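Local coordinates for protein D-glycerate 3-kinase (Cryptococcus neoformans var. grubii serotype A, PDB 6CKG) that probably phosphorylates D-glycerate with ATP, acting as a P-loop kinase, at residues A[52-56]-A[181-186]. Sequence-based numbering, arbitrary orientation.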
loop_
_atom_site.group_PDB
_atom_site.type_symbol
_atom_site.label_atom_id
_atom_site.label_comp_id
_atom_site.label_asym_id
_atom_site.label_seq_id
_atom_site.Cartn_x
_atom_site.Cartn_y
_atom_site.Cartn_z
ATOM N N VAL A 52 2.889 3.521 -4.598
ATOM C CA VAL A 52 2.664 2.288 -5.351
ATOM C C VAL A 52 1.549 1.509 -4.671
ATOM O O VAL A 52 1.590 1.295 -3.453
ATOM C CB VAL A 52 3.938 1.420 -5.447
ATOM C CG1 VAL A 52 3.628 0.100 -6.167
ATOM C CG2 VAL A 52 5.060 2.179 -6.159
ATOM N N GLN A 53 0.537 1.106 -5.439
ATOM C CA GLN A 53 -0.527 0.274 -4.884
ATOM C C GLN A 53 -0.824 -0.864 -5.847
ATOM O O GLN A 53 -0.793 -0.695 -7.070
ATOM C CB GLN A 53 -1.798 1.087 -4.574
ATOM C CG GLN A 53 -2.951 0.279 -3.869
ATOM C CD GLN A 53 -3.809 -0.531 -4.838
ATOM O OE1 GLN A 53 -3.929 -0.191 -6.012
ATOM N NE2 GLN A 53 -4.402 -1.612 -4.346
ATOM N N GLY A 54 -1.077 -2.035 -5.281
ATOM C CA GLY A 54 -1.390 -3.214 -6.044
ATOM C C GLY A 54 -1.873 -4.303 -5.108
ATOM O O GLY A 54 -1.624 -4.271 -3.898
ATOM N N PRO A 55 -2.576 -5.289 -5.648
ATOM C CA PRO A 55 -3.254 -6.264 -4.798
ATOM C C PRO A 55 -2.304 -7.304 -4.229
ATOM O O PRO A 55 -1.166 -7.474 -4.676
ATOM C CB PRO A 55 -4.258 -6.912 -5.752
ATOM C CG PRO A 55 -3.593 -6.832 -7.065
ATOM C CD PRO A 55 -2.861 -5.518 -7.073
ATOM N N GLN A 56 -2.812 -7.993 -3.207
ATOM C CA GLN A 56 -2.197 -9.194 -2.661
ATOM C C GLN A 56 -2.029 -10.247 -3.744
ATOM O O GLN A 56 -3.013 -10.837 -4.205
ATOM C CB GLN A 56 -3.046 -9.754 -1.521
ATOM C CG GLN A 56 -2.684 -9.211 -0.168
ATOM C CD GLN A 56 -3.786 -8.395 0.446
ATOM O OE1 GLN A 56 -4.570 -7.749 -0.254
ATOM N NE2 GLN A 56 -3.864 -8.426 1.767
ATOM N N GLY A 181 2.054 -0.119 -0.811
ATOM C CA GLY A 181 1.113 -0.712 0.119
ATOM C C GLY A 181 -0.157 -1.183 -0.544
ATOM O O GLY A 181 -0.592 -0.593 -1.533
ATOM N N TRP A 182 -0.766 -2.244 0.003
ATOM C CA TRP A 182 -1.961 -2.814 -0.614
ATOM C C TRP A 182 -3.110 -1.805 -0.670
ATOM O O TRP A 182 -3.978 -1.904 -1.534
ATOM C CB TRP A 182 -2.384 -4.076 0.145
ATOM C CG TRP A 182 -3.020 -3.788 1.481
ATOM C CD1 TRP A 182 -2.378 -3.617 2.673
ATOM C CD2 TRP A 182 -4.425 -3.627 1.754
ATOM N NE1 TRP A 182 -3.291 -3.371 3.677
ATOM C CE2 TRP A 182 -4.553 -3.366 3.135
ATOM C CE3 TRP A 182 -5.580 -3.686 0.963
ATOM C CZ2 TRP A 182 -5.792 -3.166 3.750
ATOM C CZ3 TRP A 182 -6.817 -3.486 1.570
ATOM C CH2 TRP A 182 -6.913 -3.223 2.953
ATOM N N MET A 183 -3.133 -0.836 0.241
ATOM C CA MET A 183 -4.186 0.165 0.281
ATOM C C MET A 183 -3.644 1.580 0.120
ATOM O O MET A 183 -4.332 2.541 0.479
ATOM C CB MET A 183 -4.992 0.051 1.589
ATOM C CG MET A 183 -4.131 0.099 2.868
ATOM S SD MET A 183 -5.020 0.350 4.449
ATOM C CE MET A 183 -5.171 2.137 4.452
ATOM N N ASN A 184 -2.418 1.742 -0.385
ATOM C CA ASN A 184 -1.870 3.085 -0.496
ATOM C C ASN A 184 -2.739 3.919 -1.433
ATOM O O ASN A 184 -3.130 3.463 -2.511
ATOM C CB ASN A 184 -0.406 3.041 -0.980
ATOM C CG ASN A 184 0.572 2.899 0.170
ATOM O OD1 ASN A 184 0.208 2.405 1.243
ATOM N ND2 ASN A 184 1.818 3.337 -0.036
ATOM N N GLY A 185 -3.070 5.130 -1.009
ATOM C CA GLY A 185 -3.904 5.991 -1.824
ATOM C C GLY A 185 -5.405 5.729 -1.723
ATOM O O GLY A 185 -6.192 6.537 -2.230
ATOM N N PHE A 186 -5.832 4.655 -1.063
ATOM C CA PHE A 186 -7.270 4.412 -0.902
ATOM C C PHE A 186 -7.934 5.623 -0.260
ATOM O O PHE A 186 -7.403 6.205 0.691
ATOM C CB PHE A 186 -7.521 3.169 -0.047
ATOM C CG PHE A 186 -7.367 1.879 -0.795
ATOM C CD1 PHE A 186 -6.743 1.849 -2.027
ATOM C CD2 PHE A 186 -7.861 0.697 -0.270
ATOM C CE1 PHE A 186 -6.594 0.652 -2.727
ATOM C CE2 PHE A 186 -7.724 -0.505 -0.953
ATOM C CZ PHE A 186 -7.100 -0.526 -2.191
#
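Val52 and Gly181 link the ends of two neighbouring parallel strands, 48-53 and 176-180, in the core of a P-loop kinase fold with central strand order 2-3-1-4-5. Gly181 N donates to Val52 O at 3.0 Å and continues the pairing of Val52 with Phe179. Asn184 CB lies 3.6 Å from the same Val52 O. Beyond the strand, 181-186 folds into two consecutive turns, type I from Gly181 to Asn184 and type II from Met183 to Phe186, with Gly185 in the third position of the second at positive phi.

Gln53 carries the side-chain contact. With CG anti to the backbone N (chi1 -176°) and the chain bent at chi2, it brings CG against the carbonyl oxygens of Gly181 and Trp182 and its amide to Trp182 O. Gln53 NE2 donates a nearly straight bond of 2.9 Å to Trp182 O; the acceptor lies in the amide plane, whereas the donor stands above the carbonyl plane. Because OE1 accepts from Gln250 NE2, both ends of this buried amide are gripped and its rotation is fixed. Phe186 CE1 comes within 3.5 Å of Gln53 NE2, ring and amide planes 47° apart, and Met183 CA covers one face of that ring over its centre. Nearer the backbone, Gln53 CB touches Asn184 O at 3.4 Å, and a CA-H...O contact joins Gln53 CA to Gly181 O.

At Gly54 the chain leaves the sheet and begins a Walker A sequence, consistent with the P-loop that holds nucleotide phosphates in related kinases; Gly54 O approaches Trp182 CA at 3.6 Å. Farther along, the end of the poorly ordered Gln56 comes toward Trp182: its OE1, hydrogen-bonded to Tyr295 OH, stays 4.3 Å from Trp182 CB.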